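Local structure of transferrin binding protein B (Actinobacillus suis, 3PQU) at residues Phe233-Asp238 with Glu305-Lys310; Lys162-Gly167 with Asp238-Thr243; Phe469-Asn472 with Lys477-Gly480. The protein probably binds host transferrin at the bacterial surface, as an outer-membrane lipoprotein serving iron acquisition. All blocks are in the same frame, centred on the assembly; numbering follows the deposited sequence.

Contact 1: Phe233-Asp238 with Glu305-Lys310; sequences FAVDFD and EEMAGK
Inside the N-lobe beta barrel, Met307 on strand 306-312 reaches across to Phe233 and Val235 on strand 229-236, a contact made wholly by side chains with no hydrogen bond in it. The methyl end does most of the work. Met307 CE lies 3.8 Å from the centroid of the Phe233 ring and only 15° off its normal, displaced toward the rim near CG, so its C-H groups meet the pi face. The sulfur follows at a slant, with Met307 SD 4.4 Å from the same centroid, which makes this a Met-aromatic contact as well as a CH-pi one. Beyond CB the methionine runs out extended, then bends at its last torsion (chi3 -72°), and this bend lays CE over the ring. The two strands are not neighbours in the curled sheet: strands 170-183 and 318-326 lie between them, so the contact is made across the barrel's interior by inward-pointing side chains. Methionine suits this role, being slender, flexible and apolar. Val235 borders the sulfur, its CG2 4.3 Å from Met307 SD. Tyr172 and Ala324, from the two intervening strands, also touch Met307, while the ring of Phe322 meets that of Phe233.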
ATOM      1  N   PHE A 233     -15.605  -5.860 -10.432  1.00 15.05           N
ATOM      2  CA  PHE A 233     -16.002  -5.200  -9.187  1.00 17.61           C
ATOM      3  C   PHE A 233     -16.819  -3.923  -9.409  1.00 22.37           C
ATOM      4  O   PHE A 233     -16.598  -3.189 -10.374  1.00 23.55           O
ATOM      5  CB  PHE A 233     -14.775  -4.862  -8.346  1.00 18.14           C
ATOM      6  CG  PHE A 233     -13.902  -6.045  -8.041  1.00 20.93           C
ATOM      7  CD1 PHE A 233     -14.068  -6.753  -6.864  1.00 15.73           C
ATOM      8  CD2 PHE A 233     -12.915  -6.451  -8.937  1.00 17.79           C
ATOM      9  CE1 PHE A 233     -13.262  -7.856  -6.566  1.00 16.40           C
ATOM     10  CE2 PHE A 233     -12.109  -7.545  -8.654  1.00 20.07           C
ATOM     11  CZ  PHE A 233     -12.284  -8.254  -7.458  1.00 14.59           C
ATOM     12  N   ALA A 234     -17.755  -3.662  -8.502  1.00 17.94           N
ATOM     13  CA  ALA A 234     -18.526  -2.424  -8.514  1.00 23.20           C
ATOM     14  C   ALA A 234     -18.204  -1.687  -7.217  1.00 25.98           C
ATOM     15  O   ALA A 234     -18.573  -2.143  -6.140  1.00 19.93           O
ATOM     16  CB  ALA A 234     -20.029  -2.726  -8.617  1.00 17.11           C
ATOM     17  N   VAL A 235     -17.486  -0.571  -7.306  1.00 21.37           N
ATOM     18  CA  VAL A 235     -17.043   0.116  -6.097  1.00 17.20           C
ATOM     19  C   VAL A 235     -17.916   1.332  -5.794  1.00 17.95           C
ATOM     20  O   VAL A 235     -18.071   2.217  -6.637  1.00 29.23           O
ATOM     21  CB  VAL A 235     -15.567   0.567  -6.189  1.00 23.43           C
ATOM     22  CG1 VAL A 235     -15.167   1.307  -4.908  1.00 31.17           C
ATOM     23  CG2 VAL A 235     -14.645  -0.623  -6.449  1.00 18.19           C
ATOM     24  N   ASP A 236     -18.478   1.380  -4.590  1.00 24.97           N
ATOM     25  CA  ASP A 236     -19.291   2.524  -4.164  1.00 17.83           C
ATOM     26  C   ASP A 236     -18.421   3.385  -3.255  1.00 35.11           C
ATOM     27  O   ASP A 236     -18.414   3.218  -2.030  1.00 22.97           O
ATOM     28  CB  ASP A 236     -20.539   2.030  -3.422  1.00 23.45           C
ATOM     29  CG  ASP A 236     -21.469   3.171  -2.962  1.00 37.10           C
ATOM     30  OD1 ASP A 236     -21.063   4.359  -2.912  1.00 30.46           O
ATOM     31  OD2 ASP A 236     -22.620   2.857  -2.606  1.00 35.31           O
ATOM     32  N   PHE A 237     -17.663   4.293  -3.854  1.00 30.70           N
ATOM     33  CA  PHE A 237     -16.692   5.064  -3.088  1.00 28.86           C
ATOM     34  C   PHE A 237     -17.372   5.976  -2.067  1.00 36.50           C
ATOM     35  O   PHE A 237     -16.889   6.132  -0.943  1.00 30.32           O
ATOM     36  CB  PHE A 237     -15.771   5.868  -4.015  1.00 29.94           C
ATOM     37  CG  PHE A 237     -14.700   5.031  -4.692  1.00 31.26           C
ATOM     38  CD1 PHE A 237     -13.582   4.585  -3.980  1.00 26.35           C
ATOM     39  CD2 PHE A 237     -14.800   4.710  -6.041  1.00 18.84           C
ATOM     40  CE1 PHE A 237     -12.594   3.813  -4.602  1.00 23.05           C
ATOM     41  CE2 PHE A 237     -13.821   3.948  -6.679  1.00 19.19           C
ATOM     42  CZ  PHE A 237     -12.707   3.495  -5.954  1.00 28.10           C
ATOM     43  N   ASP A 238     -18.499   6.567  -2.447  1.00 27.79           N
ATOM     44  CA  ASP A 238     -19.224   7.458  -1.534  1.00 32.22           C
ATOM     45  C   ASP A 238     -19.701   6.760  -0.246  1.00 37.68           C
ATOM     46  O   ASP A 238     -19.737   7.378   0.814  1.00 34.66           O
ATOM     47  CB  ASP A 238     -20.387   8.149  -2.259  1.00 34.46           C
ATOM     48  CG  ASP A 238     -19.911   9.141  -3.313  1.00 54.03           C
ATOM     49  OD1 ASP A 238     -18.683   9.376  -3.413  1.00 49.61           O
ATOM     50  OD2 ASP A 238     -20.766   9.686  -4.044  1.00 55.25           O
ATOM     51  N   GLU A 305      -6.657   4.022  -9.981  1.00 18.54           N
ATOM     52  CA  GLU A 305      -6.908   3.485 -11.312  1.00 27.07           C
ATOM     53  C   GLU A 305      -7.059   1.968 -11.255  1.00 29.95           C
ATOM     54  O   GLU A 305      -7.762   1.373 -12.075  1.00 28.08           O
ATOM     55  CB  GLU A 305      -5.761   3.841 -12.260  1.00 25.99           C
ATOM     56  CG  GLU A 305      -5.689   5.321 -12.660  1.00 45.32           C
ATOM     57  CD  GLU A 305      -4.931   6.190 -11.653  1.00 46.27           C
ATOM     58  OE1 GLU A 305      -4.754   5.777 -10.489  1.00 36.70           O
ATOM     59  OE2 GLU A 305      -4.509   7.293 -12.033  1.00 44.16           O
ATOM     60  N   GLU A 306      -6.392   1.347 -10.282  1.00 22.80           N
ATOM     61  CA  GLU A 306      -6.349  -0.103 -10.189  1.00 24.32           C
ATOM     62  C   GLU A 306      -6.603  -0.611  -8.768  1.00 32.03           C
ATOM     63  O   GLU A 306      -6.548   0.151  -7.805  1.00 17.41           O
ATOM     64  CB  GLU A 306      -5.016  -0.630 -10.773  1.00 23.13           C
ATOM     65  CG  GLU A 306      -4.901  -0.326 -12.280  1.00 27.23           C
ATOM     66  CD  GLU A 306      -3.506  -0.542 -12.872  1.00 29.78           C
ATOM     67  OE1 GLU A 306      -2.616  -1.123 -12.199  1.00 25.87           O
ATOM     68  OE2 GLU A 306      -3.303  -0.138 -14.038  1.00 26.90           O
ATOM     69  N   MET A 307      -6.919  -1.897  -8.657  1.00 18.73           N
ATOM     70  CA  MET A 307      -7.119  -2.536  -7.361  1.00 26.27           C
ATOM     71  C   MET A 307      -6.564  -3.954  -7.389  1.00 23.20           C
ATOM     72  O   MET A 307      -6.532  -4.603  -8.447  1.00 20.84           O
ATOM     73  CB  MET A 307      -8.606  -2.566  -6.968  1.00 15.20           C
ATOM     74  CG  MET A 307      -9.530  -3.261  -7.992  1.00 18.08           C
ATOM     75  SD  MET A 307     -11.275  -3.118  -7.547  1.00 24.69           S
ATOM     76  CE  MET A 307     -11.377  -4.229  -6.128  1.00 26.66           C
ATOM     77  N   ALA A 308      -6.129  -4.431  -6.227  1.00 15.05           N
ATOM     78  CA  ALA A 308      -5.645  -5.799  -6.109  1.00 20.08           C
ATOM     79  C   ALA A 308      -5.806  -6.289  -4.687  1.00 21.44           C
ATOM     80  O   ALA A 308      -5.811  -5.491  -3.732  1.00 18.19           O
ATOM     81  CB  ALA A 308      -4.167  -5.904  -6.560  1.00  9.68           C
ATOM     82  N   GLY A 309      -5.950  -7.603  -4.535  1.00 13.01           N
ATOM     83  CA  GLY A 309      -6.045  -8.160  -3.196  1.00 13.66           C
ATOM     84  C   GLY A 309      -5.945  -9.664  -3.187  1.00 19.87           C
ATOM     85  O   GLY A 309      -5.555 -10.273  -4.194  1.00 16.71           O
ATOM     86  N   LYS A 310      -6.258 -10.248  -2.037  1.00 13.69           N
ATOM     87  CA  LYS A 310      -6.138 -11.679  -1.851  1.00 13.96           C
ATOM     88  C   LYS A 310      -7.134 -12.180  -0.809  1.00 22.98           C
ATOM     89  O   LYS A 310      -7.655 -11.396  -0.014  1.00 20.27           O
ATOM     90  CB  LYS A 310      -4.686 -12.046  -1.466  1.00 12.76           C
ATOM     91  CG  LYS A 310      -4.207 -11.553  -0.077  1.00 18.00           C
ATOM     92  CD  LYS A 310      -4.865 -12.332   1.064  1.00 19.34           C
ATOM     93  CE  LYS A 310      -4.111 -12.179   2.365  1.00 34.86           C
ATOM     94  NZ  LYS A 310      -4.104 -10.775   2.880  1.00 20.63           N
TER

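Contact 2: Lys162-Gly167 with Asp238-Thr243; sequences KELPKG and DNKKLT
Gly167 and Asp238 hold each other by two reciprocal hydrogen bonds where the link following strand 163-165 passes the turn between strands 229-236 and 241-249. Since strand 163-165 pairs with strand 333-343, these bonds tie the barrel's turn to a neighbouring sheet. Gly167 N donates to Asp238 OD1 over 2.9 Å, almost straight at 173°, although it meets that oxygen from above the carboxylate plane. In return Asp238 N donates to Gly167 O at 3.0 Å, tilted out of the carbonyl plane. The side chain of Asp238 has CG anti to its own carbonyl carbon (chi1 -68°), which keeps the carboxylate beside the backbone N, and both groups face the one glycine. Gly167 suits its place because its positive phi of 132° would press a side chain against the preceding carbonyl oxygen.

Charge enters less directly. Lys166 NZ stays 4.2 Å from Asp238 OD1, too far for a salt bridge, but a water spans the gap: it donates to Asp238 OD1 at 2.7 Å and accepts from Lys166 NZ at 3.3 Å. The direct ionic partner of Lys166 is Glu334.

A small van der Waals contact remains. Lys240, which with Lys241 forms a G1 beta bulge opposite Asp236, starts off away from the other segment, then bends at chi2 and returns, crossing Leu164 at about a right angle, its ammonium NZ 4.0 Å from the methyl Leu164 CD1.

Asp238 OD1 thus takes a backbone N-H and a water proton, with a lysine close by; such surroundings would probably favour the ionised carboxylate, as exposure to solvent does already.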
ATOM      1  N   LYS A 162      -3.634   7.844  -3.069  1.00 20.19           N
ATOM      2  CA  LYS A 162      -3.829   8.941  -2.130  1.00 23.04           C
ATOM      3  C   LYS A 162      -5.103   9.746  -2.397  1.00 30.96           C
ATOM      4  O   LYS A 162      -5.492  10.591  -1.588  1.00 30.95           O
ATOM      5  CB  LYS A 162      -2.597   9.853  -2.126  1.00 20.46           C
ATOM      6  CG  LYS A 162      -1.319   9.158  -1.640  1.00 29.05           C
ATOM      7  CD  LYS A 162      -0.269  10.175  -1.221  1.00 36.75           C
ATOM      8  CE  LYS A 162       0.870   9.516  -0.441  1.00 37.91           C
ATOM      9  NZ  LYS A 162       1.842   8.843  -1.318  1.00 33.08           N
ATOM     10  N   GLU A 163      -5.737   9.479  -3.536  1.00 19.55           N
ATOM     11  CA  GLU A 163      -6.989  10.116  -3.912  1.00 25.70           C
ATOM     12  C   GLU A 163      -7.948   9.056  -4.424  1.00 25.26           C
ATOM     13  O   GLU A 163      -7.522   8.131  -5.106  1.00 30.45           O
ATOM     14  CB  GLU A 163      -6.746  11.156  -5.013  1.00 24.38           C
ATOM     15  CG  GLU A 163      -5.734  12.209  -4.637  1.00 55.22           C
ATOM     16  CD  GLU A 163      -6.039  13.554  -5.263  1.00 76.03           C
ATOM     17  OE1 GLU A 163      -5.087  14.323  -5.514  1.00 77.42           O
ATOM     18  OE2 GLU A 163      -7.232  13.841  -5.499  1.00 86.35           O
ATOM     19  N   LEU A 164      -9.234   9.187  -4.100  1.00 24.67           N
ATOM     20  CA  LEU A 164     -10.221   8.196  -4.537  1.00 34.97           C
ATOM     21  C   LEU A 164     -11.291   8.873  -5.388  1.00 30.49           C
ATOM     22  O   LEU A 164     -11.610  10.032  -5.172  1.00 27.56           O
ATOM     23  CB  LEU A 164     -10.860   7.464  -3.337  1.00 19.19           C
ATOM     24  CG  LEU A 164      -9.954   6.666  -2.376  1.00 25.85           C
ATOM     25  CD1 LEU A 164     -10.747   6.052  -1.204  1.00 16.23           C
ATOM     26  CD2 LEU A 164      -9.198   5.570  -3.115  1.00 22.94           C
ATOM     27  N   PRO A 165     -11.839   8.149  -6.374  1.00 29.50           N
ATOM     28  CA  PRO A 165     -12.910   8.733  -7.181  1.00 33.15           C
ATOM     29  C   PRO A 165     -14.155   8.988  -6.340  1.00 31.24           C
ATOM     30  O   PRO A 165     -14.352   8.343  -5.315  1.00 31.11           O
ATOM     31  CB  PRO A 165     -13.195   7.653  -8.230  1.00 28.44           C
ATOM     32  CG  PRO A 165     -11.948   6.787  -8.265  1.00 24.43           C
ATOM     33  CD  PRO A 165     -11.457   6.803  -6.842  1.00 32.02           C
ATOM     34  N   LYS A 166     -14.965   9.947  -6.771  1.00 29.08           N
ATOM     35  CA  LYS A 166     -16.263  10.219  -6.166  1.00 46.13           C
ATOM     36  C   LYS A 166     -17.316   9.420  -6.932  1.00 41.73           C
ATOM     37  O   LYS A 166     -17.157   9.173  -8.128  1.00 38.33           O
ATOM     38  CB  LYS A 166     -16.586  11.711  -6.285  1.00 35.77           C
ATOM     39  CG  LYS A 166     -15.544  12.631  -5.681  1.00 49.38           C
ATOM     40  CD  LYS A 166     -15.686  12.688  -4.179  1.00 69.43           C
ATOM     41  CE  LYS A 166     -17.023  13.287  -3.777  1.00 81.85           C
ATOM     42  NZ  LYS A 166     -17.244  13.210  -2.306  1.00 90.64           N
ATOM     43  N   GLY A 167     -18.391   9.023  -6.257  1.00 36.59           N
ATOM     44  CA  GLY A 167     -19.468   8.309  -6.923  1.00 43.78           C
ATOM     45  C   GLY A 167     -19.942   7.051  -6.225  1.00 41.87           C
ATOM     46  O   GLY A 167     -19.274   6.533  -5.328  1.00 37.16           O
ATOM     47  N   ASP A 238     -18.499   6.567  -2.447  1.00 27.79           N
ATOM     48  CA  ASP A 238     -19.224   7.458  -1.534  1.00 32.22           C
ATOM     49  C   ASP A 238     -19.701   6.760  -0.246  1.00 37.68           C
ATOM     50  O   ASP A 238     -19.737   7.378   0.814  1.00 34.66           O
ATOM     51  CB  ASP A 238     -20.387   8.149  -2.259  1.00 34.46           C
ATOM     52  CG  ASP A 238     -19.911   9.141  -3.313  1.00 54.03           C
ATOM     53  OD1 ASP A 238     -18.683   9.376  -3.413  1.00 49.61           O
ATOM     54  OD2 ASP A 238     -20.766   9.686  -4.044  1.00 55.25           O
ATOM     55  N   ASN A 239     -20.050   5.476  -0.336  1.00 24.48           N
ATOM     56  CA  ASN A 239     -20.465   4.712   0.842  1.00 28.82           C
ATOM     57  C   ASN A 239     -19.353   3.797   1.398  1.00 31.90           C
ATOM     58  O   ASN A 239     -19.579   3.002   2.313  1.00 20.98           O
ATOM     59  CB  ASN A 239     -21.752   3.921   0.557  1.00 29.20           C
ATOM     60  CG  ASN A 239     -22.987   4.819   0.503  1.00 52.47           C
ATOM     61  OD1 ASN A 239     -23.134   5.735   1.312  1.00 50.76           O
ATOM     62  ND2 ASN A 239     -23.873   4.562  -0.453  1.00 36.40           N
ATOM     63  N   LYS A 240     -18.154   3.918   0.841  1.00 26.88           N
ATOM     64  CA  LYS A 240     -17.010   3.157   1.338  1.00 28.39           C
ATOM     65  C   LYS A 240     -17.232   1.646   1.302  1.00 27.99           C
ATOM     66  O   LYS A 240     -16.860   0.935   2.248  1.00 20.70           O
ATOM     67  CB  LYS A 240     -16.709   3.562   2.780  1.00 29.95           C
ATOM     68  CG  LYS A 240     -16.322   5.025   2.962  1.00 33.27           C
ATOM     69  CD  LYS A 240     -15.091   5.364   2.144  1.00 45.98           C
ATOM     70  CE  LYS A 240     -14.567   6.762   2.455  1.00 45.70           C
ATOM     71  NZ  LYS A 240     -13.428   7.120   1.556  1.00 27.79           N
ATOM     72  N   LYS A 241     -17.841   1.151   0.231  1.00 22.35           N
ATOM     73  CA  LYS A 241     -18.126  -0.285   0.111  1.00 26.88           C
ATOM     74  C   LYS A 241     -17.859  -0.732  -1.312  1.00 19.28           C
ATOM     75  O   LYS A 241     -17.789   0.091  -2.208  1.00 21.04           O
ATOM     76  CB  LYS A 241     -19.601  -0.585   0.424  1.00 25.14           C
ATOM     77  CG  LYS A 241     -20.032  -0.399   1.863  1.00 52.93           C
ATOM     78  CD  LYS A 241     -21.504  -0.769   2.033  1.00 54.10           C
ATOM     79  CE  LYS A 241     -21.904  -0.817   3.505  1.00 66.78           C
ATOM     80  NZ  LYS A 241     -21.152  -1.860   4.274  1.00 63.26           N
ATOM     81  N   LEU A 242     -17.770  -2.041  -1.520  1.00 20.25           N
ATOM     82  CA  LEU A 242     -17.668  -2.579  -2.860  1.00 22.18           C
ATOM     83  C   LEU A 242     -18.185  -4.003  -2.905  1.00 25.92           C
ATOM     84  O   LEU A 242     -18.191  -4.711  -1.894  1.00 23.72           O
ATOM     85  CB  LEU A 242     -16.202  -2.557  -3.330  1.00 19.75           C
ATOM     86  CG  LEU A 242     -15.208  -3.492  -2.628  1.00 21.39           C
ATOM     87  CD1 LEU A 242     -15.274  -4.918  -3.170  1.00 23.06           C
ATOM     88  CD2 LEU A 242     -13.788  -2.942  -2.774  1.00 19.43           C
ATOM     89  N   THR A 243     -18.575  -4.434  -4.095  1.00 19.97           N
ATOM     90  CA  THR A 243     -18.941  -5.819  -4.314  1.00 21.02           C
ATOM     91  C   THR A 243     -18.213  -6.303  -5.556  1.00 18.37           C
ATOM     92  O   THR A 243     -17.603  -5.513  -6.282  1.00 20.82           O
ATOM     93  CB  THR A 243     -20.457  -5.982  -4.544  1.00 23.57           C
ATOM     94  OG1 THR A 243     -20.834  -5.277  -5.734  1.00 25.15           O
ATOM     95  CG2 THR A 243     -21.272  -5.468  -3.342  1.00 22.91           C
TER
HETATM   96  O   HOH W   1     -16.584  10.065  -1.804  1.00 51.00           O

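Contact 3: Phe469-Asn472 with Lys477-Gly480; sequences FDVN and KVNG
Lys477 opens the second strand of a beta hairpin by pairing with Asn472, the last residue of strand 467-472. Lys477 N gives a 2.9 Å bond to Asn472 O, and Asn472 N returns one of 2.7 Å to Lys477 O, so both backbones are tied just beside the turn. The amide of Asn472 serves that turn too, its OD1 accepting from Asp475 N.

Val478 comes next, in a non-hydrogen-bonded pair with Val471, and both turn to the face that also carries Phe469. Its CG1, set anti to the backbone N (chi1 179°), meets two partners at about a right angle: Phe469 CD1 at 3.6 Å and Val471 CG2 at 4.2 Å. Branched valines suit a strand and fill this apolar face.

At Asn479 the polar face returns, and the residue pairs with Asp470. Asn479 N donates in the carbonyl plane to Asp470 O at 2.9 Å; the reverse bond, Asp470 N to Asn479 O, is 2.7 Å long but more bent at 149°. Polar side chains fit here, and Asp470 makes a salt bridge to Lys438.

Gly480 ends the walk opposite Phe469, whose ring lies over it: Phe469 CD1 is 3.4 Å from Gly480 CA, which sits over one ring face. A CB on Gly480 would run into the ring, so glycine suits the position.

The hairpin lies between strands 436-448 and 492-499 of the C-lobe barrel, and its apolar face meets Leu545, Phe537 and Phe562 from strands farther round the sheet.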
ATOM      1  N   PHE A 469      -2.025  29.763  13.112  1.00 43.54           N
ATOM      2  CA  PHE A 469      -2.790  29.956  11.892  1.00 43.04           C
ATOM      3  C   PHE A 469      -4.158  30.527  12.207  1.00 55.51           C
ATOM      4  O   PHE A 469      -4.837  30.076  13.126  1.00 63.34           O
ATOM      5  CB  PHE A 469      -2.928  28.636  11.127  1.00 45.49           C
ATOM      6  CG  PHE A 469      -1.640  28.162  10.506  1.00 56.17           C
ATOM      7  CD1 PHE A 469      -1.385  28.373   9.154  1.00 42.55           C
ATOM      8  CD2 PHE A 469      -0.679  27.520  11.273  1.00 54.93           C
ATOM      9  CE1 PHE A 469      -0.195  27.953   8.581  1.00 51.01           C
ATOM     10  CE2 PHE A 469       0.510  27.090  10.705  1.00 54.12           C
ATOM     11  CZ  PHE A 469       0.754  27.308   9.357  1.00 49.62           C
ATOM     12  N   ASP A 470      -4.549  31.544  11.458  1.00 55.02           N
ATOM     13  CA  ASP A 470      -5.931  31.970  11.472  1.00 60.48           C
ATOM     14  C   ASP A 470      -6.575  31.306  10.272  1.00 61.21           C
ATOM     15  O   ASP A 470      -6.124  31.471   9.135  1.00 60.60           O
ATOM     16  CB  ASP A 470      -6.051  33.496  11.403  1.00 47.73           C
ATOM     17  CG  ASP A 470      -5.454  34.181  12.616  1.00 79.89           C
ATOM     18  OD1 ASP A 470      -4.690  35.154  12.436  1.00 88.11           O
ATOM     19  OD2 ASP A 470      -5.739  33.737  13.751  1.00 89.86           O
ATOM     20  N   VAL A 471      -7.609  30.522  10.537  1.00 56.29           N
ATOM     21  CA  VAL A 471      -8.318  29.825   9.478  1.00 50.86           C
ATOM     22  C   VAL A 471      -9.736  30.368   9.340  1.00 59.58           C
ATOM     23  O   VAL A 471     -10.523  30.324  10.289  1.00 60.45           O
ATOM     24  CB  VAL A 471      -8.340  28.304   9.727  1.00 51.58           C
ATOM     25  CG1 VAL A 471      -9.232  27.607   8.711  1.00 44.78           C
ATOM     26  CG2 VAL A 471      -6.923  27.741   9.664  1.00 47.09           C
ATOM     27  N   ASN A 472     -10.046  30.905   8.164  1.00 57.40           N
ATOM     28  CA  ASN A 472     -11.373  31.451   7.901  1.00 49.00           C
ATOM     29  C   ASN A 472     -12.101  30.586   6.886  1.00 53.08           C
ATOM     30  O   ASN A 472     -11.895  30.725   5.679  1.00 61.50           O
ATOM     31  CB  ASN A 472     -11.278  32.886   7.385  1.00 42.87           C
ATOM     32  CG  ASN A 472     -12.610  33.615   7.428  1.00 74.23           C
ATOM     33  OD1 ASN A 472     -13.646  33.076   7.041  1.00 66.81           O
ATOM     34  ND2 ASN A 472     -12.582  34.863   7.894  1.00 76.59           N
ATOM     35  N   LYS A 477      -9.855  31.127   3.661  1.00 64.99           N
ATOM     36  CA  LYS A 477      -8.490  31.624   3.780  1.00 71.17           C
ATOM     37  C   LYS A 477      -7.739  31.058   4.977  1.00 67.04           C
ATOM     38  O   LYS A 477      -8.294  30.879   6.063  1.00 60.38           O
ATOM     39  CB  LYS A 477      -8.474  33.152   3.831  1.00 78.89           C
ATOM     40  CG  LYS A 477      -8.805  33.814   2.503  1.00 84.01           C
ATOM     41  CD  LYS A 477      -7.617  34.605   1.964  1.00 92.19           C
ATOM     42  CE  LYS A 477      -6.510  33.699   1.453  1.00 91.17           C
ATOM     43  NZ  LYS A 477      -5.309  34.472   1.015  1.00 92.21           N
ATOM     44  N   VAL A 478      -6.463  30.774   4.757  1.00 62.99           N
ATOM     45  CA  VAL A 478      -5.571  30.355   5.823  1.00 54.75           C
ATOM     46  C   VAL A 478      -4.417  31.346   5.888  1.00 65.67           C
ATOM     47  O   VAL A 478      -3.786  31.642   4.872  1.00 58.04           O
ATOM     48  CB  VAL A 478      -5.023  28.938   5.571  1.00 50.77           C
ATOM     49  CG1 VAL A 478      -4.061  28.530   6.682  1.00 46.42           C
ATOM     50  CG2 VAL A 478      -6.166  27.940   5.453  1.00 52.52           C
ATOM     51  N   ASN A 479      -4.160  31.880   7.077  1.00 64.24           N
ATOM     52  CA  ASN A 479      -3.009  32.751   7.280  1.00 60.29           C
ATOM     53  C   ASN A 479      -2.171  32.264   8.442  1.00 60.73           C
ATOM     54  O   ASN A 479      -2.692  31.960   9.515  1.00 60.04           O
ATOM     55  CB  ASN A 479      -3.454  34.193   7.492  1.00 63.87           C
ATOM     56  CG  ASN A 479      -4.243  34.717   6.319  1.00 74.97           C
ATOM     57  OD1 ASN A 479      -3.670  35.200   5.341  1.00 82.21           O
ATOM     58  ND2 ASN A 479      -5.565  34.597   6.392  1.00 79.53           N
ATOM     59  N   GLY A 480      -0.868  32.181   8.222  1.00 57.83           N
ATOM     60  CA  GLY A 480      -0.014  31.500   9.168  1.00 65.23           C
ATOM     61  C   GLY A 480       1.205  32.292   9.564  1.00 62.04           C
ATOM     62  O   GLY A 480       1.706  33.117   8.806  1.00 55.12           O
TER

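Contact 1 lies in the buried interior of the N-lobe barrel; contact 2 joins a surface turn of that barrel to residues 162-167, whose strand 163-165 belongs to another sheet, with strand 333-343. Their centres are 8 Å apart and Asp238 is shared. Strands 229-236 and 241-249 are successive and adjacent in the barrel sheet, and probable backbone hydrogen bonds join them: Asp236 N to Lys241 O at 2.8 Å and Ala234 N to Thr243 O at 2.9 Å. Phe237 packs on Pro165 between the two contacts. Contact 3 stands apart in the C-lobe barrel, its centre about 36 Å from that of contact 1 and about 30 Å from that of contact 2, without touching either.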